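Local coordinates for protein alpha-fucosidase GH29 (Fusarium graminearum, PDB 4PSR) that hydrolyses alpha-L-fucosides as a glycoside hydrolase of family 29, probably releasing fucose from the glycans of glycoproteins, at residues Ile317-Ser322 and Val350-Gln355; Met339-Ser344 and Lys357-Ile362. All blocks are in the same frame, centred on the assembly; numbering follows the deposited sequence.

Contact 1. Residues Ile317-Ser322 and Val350-Gln355; sequences IKYYSS and VLPEEQ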
ATOM      1  N   ILE A 317     -16.309  17.275   2.802  1.00 14.60           N
ATOM      2  CA  ILE A 317     -15.725  15.962   2.520  1.00 13.21           C
ATOM      3  C   ILE A 317     -16.660  14.812   2.904  1.00 15.05           C
ATOM      4  O   ILE A 317     -17.329  14.859   3.954  1.00 16.21           O
ATOM      5  CB  ILE A 317     -14.361  15.863   3.258  1.00 17.66           C
ATOM      6  CG1 ILE A 317     -13.632  14.565   2.933  1.00 24.18           C
ATOM      7  CG2 ILE A 317     -14.549  15.976   4.744  1.00 20.70           C
ATOM      8  CD1 ILE A 317     -12.231  14.512   3.593  1.00 23.47           C
ATOM      9  N   LYS A 318     -16.702  13.789   2.056  1.00 14.22           N
ATOM     10  CA  LYS A 318     -17.472  12.585   2.336  1.00 15.95           C
ATOM     11  C   LYS A 318     -16.518  11.431   2.593  1.00 14.76           C
ATOM     12  O   LYS A 318     -15.373  11.451   2.139  1.00 14.24           O
ATOM     13  CB  LYS A 318     -18.410  12.236   1.183  1.00 20.49           C
ATOM     14  CG  LYS A 318     -19.519  13.262   0.965  1.00 27.88           C
ATOM     15  CD  LYS A 318     -20.657  12.701   0.113  1.00 48.37           C
ATOM     16  CE  LYS A 318     -20.545  13.121  -1.342  1.00 66.80           C
ATOM     17  NZ  LYS A 318     -20.813  14.575  -1.524  1.00 71.77           N
ATOM     18  N   TYR A 319     -16.988  10.419   3.298  1.00 15.11           N
ATOM     19  CA  TYR A 319     -16.135   9.305   3.708  1.00 13.88           C
ATOM     20  C   TYR A 319     -16.712   7.963   3.297  1.00 14.97           C
ATOM     21  O   TYR A 319     -17.935   7.793   3.167  1.00 16.88           O
ATOM     22  CB  TYR A 319     -16.009   9.310   5.228  1.00 17.47           C
ATOM     23  CG  TYR A 319     -15.445  10.599   5.799  1.00 14.85           C
ATOM     24  CD1 TYR A 319     -14.132  10.933   5.593  1.00 13.27           C
ATOM     25  CD2 TYR A 319     -16.210  11.445   6.562  1.00 15.76           C
ATOM     26  CE1 TYR A 319     -13.589  12.079   6.101  1.00 14.31           C
ATOM     27  CE2 TYR A 319     -15.671  12.607   7.087  1.00 16.65           C
ATOM     28  CZ  TYR A 319     -14.350  12.909   6.856  1.00 14.92           C
ATOM     29  OH  TYR A 319     -13.749  14.037   7.364  1.00 13.81           O
ATOM     30  N   TYR A 320     -15.817   6.997   3.142  1.00 12.27           N
ATOM     31  CA  TYR A 320     -16.245   5.615   2.977  1.00 12.30           C
ATOM     32  C   TYR A 320     -16.489   4.936   4.312  1.00 12.51           C
ATOM     33  O   TYR A 320     -16.186   5.476   5.375  1.00 13.58           O
ATOM     34  CB  TYR A 320     -15.231   4.855   2.157  1.00 16.30           C
ATOM     35  CG  TYR A 320     -15.207   5.311   0.716  1.00 21.15           C
ATOM     36  CD1 TYR A 320     -16.380   5.398  -0.028  1.00 19.05           C
ATOM     37  CD2 TYR A 320     -14.028   5.688   0.120  1.00 24.95           C
ATOM     38  CE1 TYR A 320     -16.373   5.824  -1.359  1.00 22.38           C
ATOM     39  CE2 TYR A 320     -13.998   6.109  -1.224  1.00 21.39           C
ATOM     40  CZ  TYR A 320     -15.181   6.183  -1.948  1.00 20.99           C
ATOM     41  OH  TYR A 320     -15.198   6.605  -3.278  1.00 29.37           O
ATOM     42  N   SER A 321     -17.091   3.751   4.259  1.00 13.47           N
ATOM     43  CA  SER A 321     -17.484   3.040   5.451  1.00 12.40           C
ATOM     44  C   SER A 321     -16.353   2.186   6.045  1.00 13.77           C
ATOM     45  O   SER A 321     -15.386   1.821   5.365  1.00 12.83           O
ATOM     46  CB  SER A 321     -18.644   2.090   5.128  1.00 15.66           C
ATOM     47  OG  SER A 321     -18.238   1.055   4.244  1.00 16.90           O
ATOM     48  N   SER A 322     -16.495   1.902   7.337  0.78 12.59           N
ATOM     49  CA  SER A 322     -15.628   0.956   8.046  0.78 14.24           C
ATOM     50  C   SER A 322     -15.559  -0.375   7.300  0.78 13.70           C
ATOM     51  O   SER A 322     -14.494  -0.939   7.125  0.78 12.48           O
ATOM     52  CB  SER A 322     -16.157   0.765   9.473  0.78 13.23           C
ATOM     53  OG  SER A 322     -16.189   2.010  10.140  0.78 15.47           O
ATOM     54  N   VAL A 350      -7.366  19.099  13.914  1.00 12.74           N
ATOM     55  CA  VAL A 350      -8.415  18.234  14.456  1.00 13.05           C
ATOM     56  C   VAL A 350      -8.718  17.079  13.514  1.00 13.72           C
ATOM     57  O   VAL A 350      -8.867  17.296  12.304  1.00 12.27           O
ATOM     58  CB  VAL A 350      -9.682  19.039  14.638  1.00 15.14           C
ATOM     59  CG1 VAL A 350     -10.881  18.150  14.908  1.00 18.09           C
ATOM     60  CG2 VAL A 350      -9.478  20.058  15.785  1.00 17.14           C
ATOM     61  N   LEU A 351      -8.782  15.867  14.038  1.00 12.88           N
ATOM     62  CA  LEU A 351      -9.217  14.709  13.267  1.00 12.08           C
ATOM     63  C   LEU A 351     -10.733  14.530  13.396  1.00 12.79           C
ATOM     64  O   LEU A 351     -11.231  14.259  14.497  1.00 13.21           O
ATOM     65  CB  LEU A 351      -8.479  13.439  13.748  1.00 13.45           C
ATOM     66  CG  LEU A 351      -8.746  12.168  12.956  1.00 13.07           C
ATOM     67  CD1 LEU A 351      -8.282  12.342  11.512  1.00 13.74           C
ATOM     68  CD2 LEU A 351      -8.014  10.978  13.570  1.00 13.62           C
ATOM     69  N   PRO A 352     -11.482  14.667  12.287  1.00 12.41           N
ATOM     70  CA  PRO A 352     -12.948  14.593  12.399  1.00 12.25           C
ATOM     71  C   PRO A 352     -13.491  13.295  12.981  1.00 14.86           C
ATOM     72  O   PRO A 352     -12.918  12.217  12.757  1.00 13.56           O
ATOM     73  CB  PRO A 352     -13.400  14.758  10.948  1.00 13.72           C
ATOM     74  CG  PRO A 352     -12.343  15.648  10.325  1.00 15.32           C
ATOM     75  CD  PRO A 352     -11.064  15.144  10.951  1.00 12.98           C
ATOM     76  N   GLU A 353     -14.581  13.389  13.751  1.00 15.37           N
ATOM     77  CA  GLU A 353     -15.122  12.216  14.426  1.00 14.26           C
ATOM     78  C   GLU A 353     -15.498  11.069  13.479  1.00 14.00           C
ATOM     79  O   GLU A 353     -15.359   9.916  13.839  1.00 14.52           O
ATOM     80  CB  GLU A 353     -16.312  12.582  15.342  1.00 23.79           C
ATOM     81  CG  GLU A 353     -15.917  13.357  16.635  1.00 46.75           C
ATOM     82  CD  GLU A 353     -15.019  12.572  17.629  1.00 58.46           C
ATOM     83  OE1 GLU A 353     -15.149  11.325  17.762  1.00 37.16           O
ATOM     84  OE2 GLU A 353     -14.184  13.230  18.302  1.00 35.35           O
ATOM     85  N   GLU A 354     -15.932  11.362  12.267  1.00 13.44           N
ATOM     86  CA  GLU A 354     -16.288  10.282  11.345  1.00 15.00           C
ATOM     87  C   GLU A 354     -15.058   9.417  11.026  1.00 13.63           C
ATOM     88  O   GLU A 354     -15.143   8.204  10.844  1.00 14.23           O
ATOM     89  CB  GLU A 354     -16.885  10.825  10.049  1.00 18.17           C
ATOM     90  CG  GLU A 354     -18.140  11.684  10.227  1.00 29.07           C
ATOM     91  CD  GLU A 354     -17.852  13.192  10.167  1.00 49.41           C
ATOM     92  OE1 GLU A 354     -16.902  13.692  10.828  1.00 23.81           O
ATOM     93  OE2 GLU A 354     -18.588  13.888   9.436  1.00 45.45           O
ATOM     94  N   GLN A 355     -13.906  10.062  10.926  1.00 13.66           N
ATOM     95  CA  GLN A 355     -12.678   9.330  10.646  1.00 11.98           C
ATOM     96  C   GLN A 355     -12.233   8.529  11.858  1.00 11.81           C
ATOM     97  O   GLN A 355     -11.757   7.391  11.730  1.00 12.23           O
ATOM     98  CB  GLN A 355     -11.592  10.303  10.205  1.00 12.27           C
ATOM     99  CG  GLN A 355     -11.891  10.946   8.847  1.00 12.30           C
ATOM    100  CD  GLN A 355     -10.749  11.827   8.397  1.00 10.75           C
ATOM    101  OE1 GLN A 355      -9.603  11.371   8.323  1.00 12.44           O
ATOM    102  NE2 GLN A 355     -11.030  13.098   8.132  1.00 12.33           N
TER
HETATM  103  O   HOH W   1     -15.587  15.673   8.478  1.00 18.82           O

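Contact 2. Residues Met339-Ser344 and Lys357-Ile362; sequences MLLNIS and KVLNDI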
ATOM      1  N   MET A 339      -1.643  -2.603   2.995  1.00  9.80           N
ATOM      2  CA  MET A 339      -2.479  -1.430   2.736  1.00 10.02           C
ATOM      3  C   MET A 339      -2.083  -0.319   3.672  1.00  9.80           C
ATOM      4  O   MET A 339      -2.116  -0.484   4.908  1.00 10.74           O
ATOM      5  CB  MET A 339      -3.967  -1.749   2.925  1.00 11.70           C
ATOM      6  CG  MET A 339      -4.872  -0.624   2.398  1.00 11.57           C
ATOM      7  SD  MET A 339      -6.624  -0.973   2.497  1.00 15.36           S
ATOM      8  CE  MET A 339      -6.801  -0.553   4.181  1.00 16.34           C
ATOM      9  N   LEU A 340      -1.744   0.828   3.098  1.00 10.46           N
ATOM     10  CA  LEU A 340      -1.426   2.039   3.859  1.00 11.10           C
ATOM     11  C   LEU A 340      -2.602   2.990   3.720  1.00  9.98           C
ATOM     12  O   LEU A 340      -2.889   3.513   2.621  1.00  9.71           O
ATOM     13  CB  LEU A 340      -0.135   2.684   3.308  1.00  9.24           C
ATOM     14  CG  LEU A 340       0.247   4.052   3.883  1.00  9.31           C
ATOM     15  CD1 LEU A 340       0.382   4.019   5.405  1.00 10.42           C
ATOM     16  CD2 LEU A 340       1.536   4.574   3.204  1.00  9.73           C
ATOM     17  N   LEU A 341      -3.319   3.194   4.835  1.00  9.06           N
ATOM     18  CA  LEU A 341      -4.530   4.001   4.866  1.00  9.30           C
ATOM     19  C   LEU A 341      -4.275   5.446   5.225  1.00  9.48           C
ATOM     20  O   LEU A 341      -3.672   5.770   6.255  1.00 11.17           O
ATOM     21  CB  LEU A 341      -5.529   3.395   5.861  1.00 10.99           C
ATOM     22  CG  LEU A 341      -6.851   4.130   6.041  1.00 10.22           C
ATOM     23  CD1 LEU A 341      -7.688   4.140   4.770  1.00 13.47           C
ATOM     24  CD2 LEU A 341      -7.620   3.523   7.211  1.00 14.34           C
ATOM     25  N   ASN A 342      -4.775   6.338   4.375  1.00  9.86           N
ATOM     26  CA  ASN A 342      -4.656   7.777   4.599  1.00 10.07           C
ATOM     27  C   ASN A 342      -5.823   8.351   5.374  1.00 10.99           C
ATOM     28  O   ASN A 342      -6.991   8.023   5.066  1.00 10.96           O
ATOM     29  CB  ASN A 342      -4.517   8.531   3.268  1.00 10.57           C
ATOM     30  CG  ASN A 342      -4.550  10.010   3.447  1.00  9.69           C
ATOM     31  OD1 ASN A 342      -3.565  10.597   3.857  1.00 11.08           O
ATOM     32  ND2 ASN A 342      -5.674  10.625   3.141  1.00 11.39           N
ATOM     33  N   ILE A 343      -5.510   9.193   6.366  1.00 10.15           N
ATOM     34  CA  ILE A 343      -6.503   9.985   7.101  1.00 11.83           C
ATOM     35  C   ILE A 343      -6.238  11.463   6.860  1.00  9.68           C
ATOM     36  O   ILE A 343      -5.151  11.849   6.372  1.00 10.28           O
ATOM     37  CB  ILE A 343      -6.528   9.608   8.626  1.00  9.69           C
ATOM     38  CG1 ILE A 343      -5.227  10.011   9.304  1.00 11.08           C
ATOM     39  CG2 ILE A 343      -6.802   8.107   8.752  1.00 11.46           C
ATOM     40  CD1 ILE A 343      -5.188   9.701  10.834  1.00 11.60           C
ATOM     41  N   SER A 344      -7.228  12.285   7.204  1.00 10.25           N
ATOM     42  CA  SER A 344      -7.286  13.671   6.720  1.00 11.10           C
ATOM     43  C   SER A 344      -7.673  14.666   7.812  1.00 10.17           C
ATOM     44  O   SER A 344      -8.837  15.081   7.883  1.00 11.22           O
ATOM     45  CB  SER A 344      -8.299  13.774   5.583  1.00 11.99           C
ATOM     46  OG  SER A 344      -8.054  12.818   4.557  1.00 12.75           O
ATOM     47  N   LYS A 357     -14.189   7.249  14.074  1.00 12.09           N
ATOM     48  CA  LYS A 357     -15.053   6.065  14.115  1.00 13.49           C
ATOM     49  C   LYS A 357     -14.586   4.954  13.157  1.00 14.16           C
ATOM     50  O   LYS A 357     -14.565   3.782  13.526  1.00 13.77           O
ATOM     51  CB  LYS A 357     -16.499   6.465  13.836  1.00 15.48           C
ATOM     52  CG  LYS A 357     -17.458   5.323  13.532  1.00 29.50           C
ATOM     53  CD  LYS A 357     -17.713   4.390  14.716  1.00 56.43           C
ATOM     54  CE  LYS A 357     -19.008   3.595  14.509  1.00 53.64           C
ATOM     55  NZ  LYS A 357     -19.272   3.291  13.060  1.00 32.98           N
ATOM     56  N   VAL A 358     -14.206   5.312  11.933  1.00 12.34           N
ATOM     57  CA  VAL A 358     -13.673   4.316  11.017  1.00 14.22           C
ATOM     58  C   VAL A 358     -12.414   3.659  11.596  1.00 12.30           C
ATOM     59  O   VAL A 358     -12.288   2.441  11.559  1.00 12.27           O
ATOM     60  CB  VAL A 358     -13.397   4.953   9.638  1.00 12.56           C
ATOM     61  CG1 VAL A 358     -12.642   4.009   8.746  1.00 13.42           C
ATOM     62  CG2 VAL A 358     -14.734   5.351   8.994  1.00 13.96           C
ATOM     63  N   LEU A 359     -11.479   4.456  12.115  1.00 11.67           N
ATOM     64  CA  LEU A 359     -10.255   3.893  12.661  1.00 11.18           C
ATOM     65  C   LEU A 359     -10.559   2.988  13.854  1.00 11.98           C
ATOM     66  O   LEU A 359      -9.981   1.923  13.979  1.00 12.00           O
ATOM     67  CB  LEU A 359      -9.292   5.008  13.105  1.00 12.62           C
ATOM     68  CG  LEU A 359      -8.676   5.766  11.932  1.00 12.23           C
ATOM     69  CD1 LEU A 359      -8.044   7.040  12.411  1.00 13.21           C
ATOM     70  CD2 LEU A 359      -7.650   4.924  11.238  1.00 13.55           C
ATOM     71  N   ASN A 360     -11.474   3.419  14.739  1.00 12.57           N
ATOM     72  CA  ASN A 360     -11.886   2.592  15.879  1.00 12.12           C
ATOM     73  C   ASN A 360     -12.450   1.241  15.409  1.00 12.59           C
ATOM     74  O   ASN A 360     -12.133   0.173  15.970  1.00 13.56           O
ATOM     75  CB  ASN A 360     -12.968   3.291  16.692  1.00 12.00           C
ATOM     76  CG  ASN A 360     -12.503   4.505  17.462  1.00 15.04           C
ATOM     77  OD1 ASN A 360     -11.318   4.772  17.662  1.00 17.35           O
ATOM     78  ND2 ASN A 360     -13.475   5.258  17.928  1.00 16.69           N
ATOM     79  N   ASP A 361     -13.273   1.271  14.366  1.00 10.94           N
ATOM     80  CA  ASP A 361     -13.892   0.063  13.825  1.00 11.29           C
ATOM     81  C   ASP A 361     -12.872  -0.882  13.175  1.00 13.52           C
ATOM     82  O   ASP A 361     -12.958  -2.098  13.312  1.00 13.41           O
ATOM     83  CB  ASP A 361     -14.964   0.378  12.766  1.00 13.38           C
ATOM     84  CG  ASP A 361     -16.228   0.993  13.342  1.00 14.85           C
ATOM     85  OD1 ASP A 361     -16.422   0.905  14.575  1.00 17.16           O
ATOM     86  OD2 ASP A 361     -17.028   1.546  12.542  1.00 16.38           O
ATOM     87  N   ILE A 362     -11.908  -0.336  12.426  1.00 11.60           N
ATOM     88  CA  ILE A 362     -10.821  -1.186  11.920  1.00 10.45           C
ATOM     89  C   ILE A 362     -10.068  -1.846  13.084  1.00 10.66           C
ATOM     90  O   ILE A 362      -9.738  -3.026  13.025  1.00 11.24           O
ATOM     91  CB  ILE A 362      -9.853  -0.362  11.011  1.00 11.17           C
ATOM     92  CG1 ILE A 362     -10.586   0.141   9.770  1.00 13.28           C
ATOM     93  CG2 ILE A 362      -8.641  -1.214  10.638  1.00 12.72           C
ATOM     94  CD1 ILE A 362      -9.781   1.239   9.054  1.00 13.65           C
TER

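Contact 1. Residues Ile317-Ser322 and Val350-Gln355
Tyr319 reaches from the loop 317-322 across to the start of helix 353-369 and meets Pro352, Glu354 and Gln355. The contact lies at the rim of the TIM barrel. It joins the loop between strand 300-305 and helix 322-334 to the N-terminal end of the helix that follows the last barrel strand.

Pro352 holds the N-cap position of that helix. Its CG touches the phenol oxygen, Tyr319 OH, at 3.7 Å. Glu354 follows, beside the CD2-CE2 side of the ring. Its CB lies 3.6 Å from Tyr319 CD2, an oblique approach. The Glu354 chain bends at chi2, and this brings the carboxylate past CE2, with OE2 at the ring edge and in its plane. The ring and carboxylate planes are turned 67° apart. A water sits 2.7 Å from Tyr319 OH and also gives a weak bond to Glu354 OE1.

Gln355 makes the direct polar link. Its chain is extended beyond CG and crosses the Tyr319 side chain at about a right angle, with CG 3.4 Å from Tyr319 CE1. The amide is anchored at its other end, since OE1 accepts a hydrogen bond from Ser344 N. This fixes which way NE2 faces. Gln355 NE2 donates to Tyr319 OH at 3.0 Å, with an N-H...O angle of 152° and the oxygen tilted 19° out of the amide plane.

Contact 2. Residues Met339-Ser344 and Lys357-Ile362
The final beta-alpha unit of the TIM barrel is joined here: strand 337-343, the eighth of the closed parallel sheet, packs against helix 353-369 on the barrel's outer side. The helix returns nearly antiparallel to the strand, at 154° between the two short axes. The axes come within 11.2 Å, a gap bridged by branched apolar side chains.

Leu341 and Ile343 point from the strand to the helix. Leu359 and Ile362 point back. Leu341 and Ile362 meet tip to tip, with Leu341 CD2 3.6 Å from Ile362 CD1. Leu341 has CG anti to the backbone N (chi1 179°), which carries its methyls out toward the helix. The same methyl, Leu341 CD2, lies a looser 4.3 Å from Leu359 CD2. Two residues along the strand, Ile343 crosses Leu359 at about a right angle. The branch that touches is CG2, which sits 4.0 Å from Leu359 CD1 and about as far from CD2, so it faces the fork of the leucine.

Met325 of helix 322-334 touches both Leu341 and Ile362, and Ile306 touches Leu341 and Ile343. Turned away from the strand, Lys357 NZ forms a salt bridge with Asp361 OD2, one turn on, at 2.9 Å on the syn side. The same oxygen also bonds Ser322 OG.

All four touching residues are buried and no hydrogen bond crosses between the segments. Between these two segments the contact is apolar packing of methyl groups, which fits the hydrophobic layer between the sheet and helices of a TIM barrel.

How the contacts relate
Both contacts use helix 353-369: contact 1 takes its start and contact 2 its next turns. Their centres are 9 Å apart, and their segments alternate along the chain. Two polar links join them directly. Gln355 OE1 to Ser344 N, 2.8 Å, ties helix start to strand end. Ser322 OG lies 2.6 Å from Asp361 OD2, linking the start of helix 322-334 to helix 353-369. Neither contact touches the bound fucose. The side chain of Gln355 is about 14 Å from the bound beta-L-fucopyranose. The side chain of Leu341 is about 11 Å from the bound beta-L-fucopyranose. Strand 337-343 is the closer link to the sugar: its Asn342 OD1 bonds ND1 of His34, a residue beside the fucose.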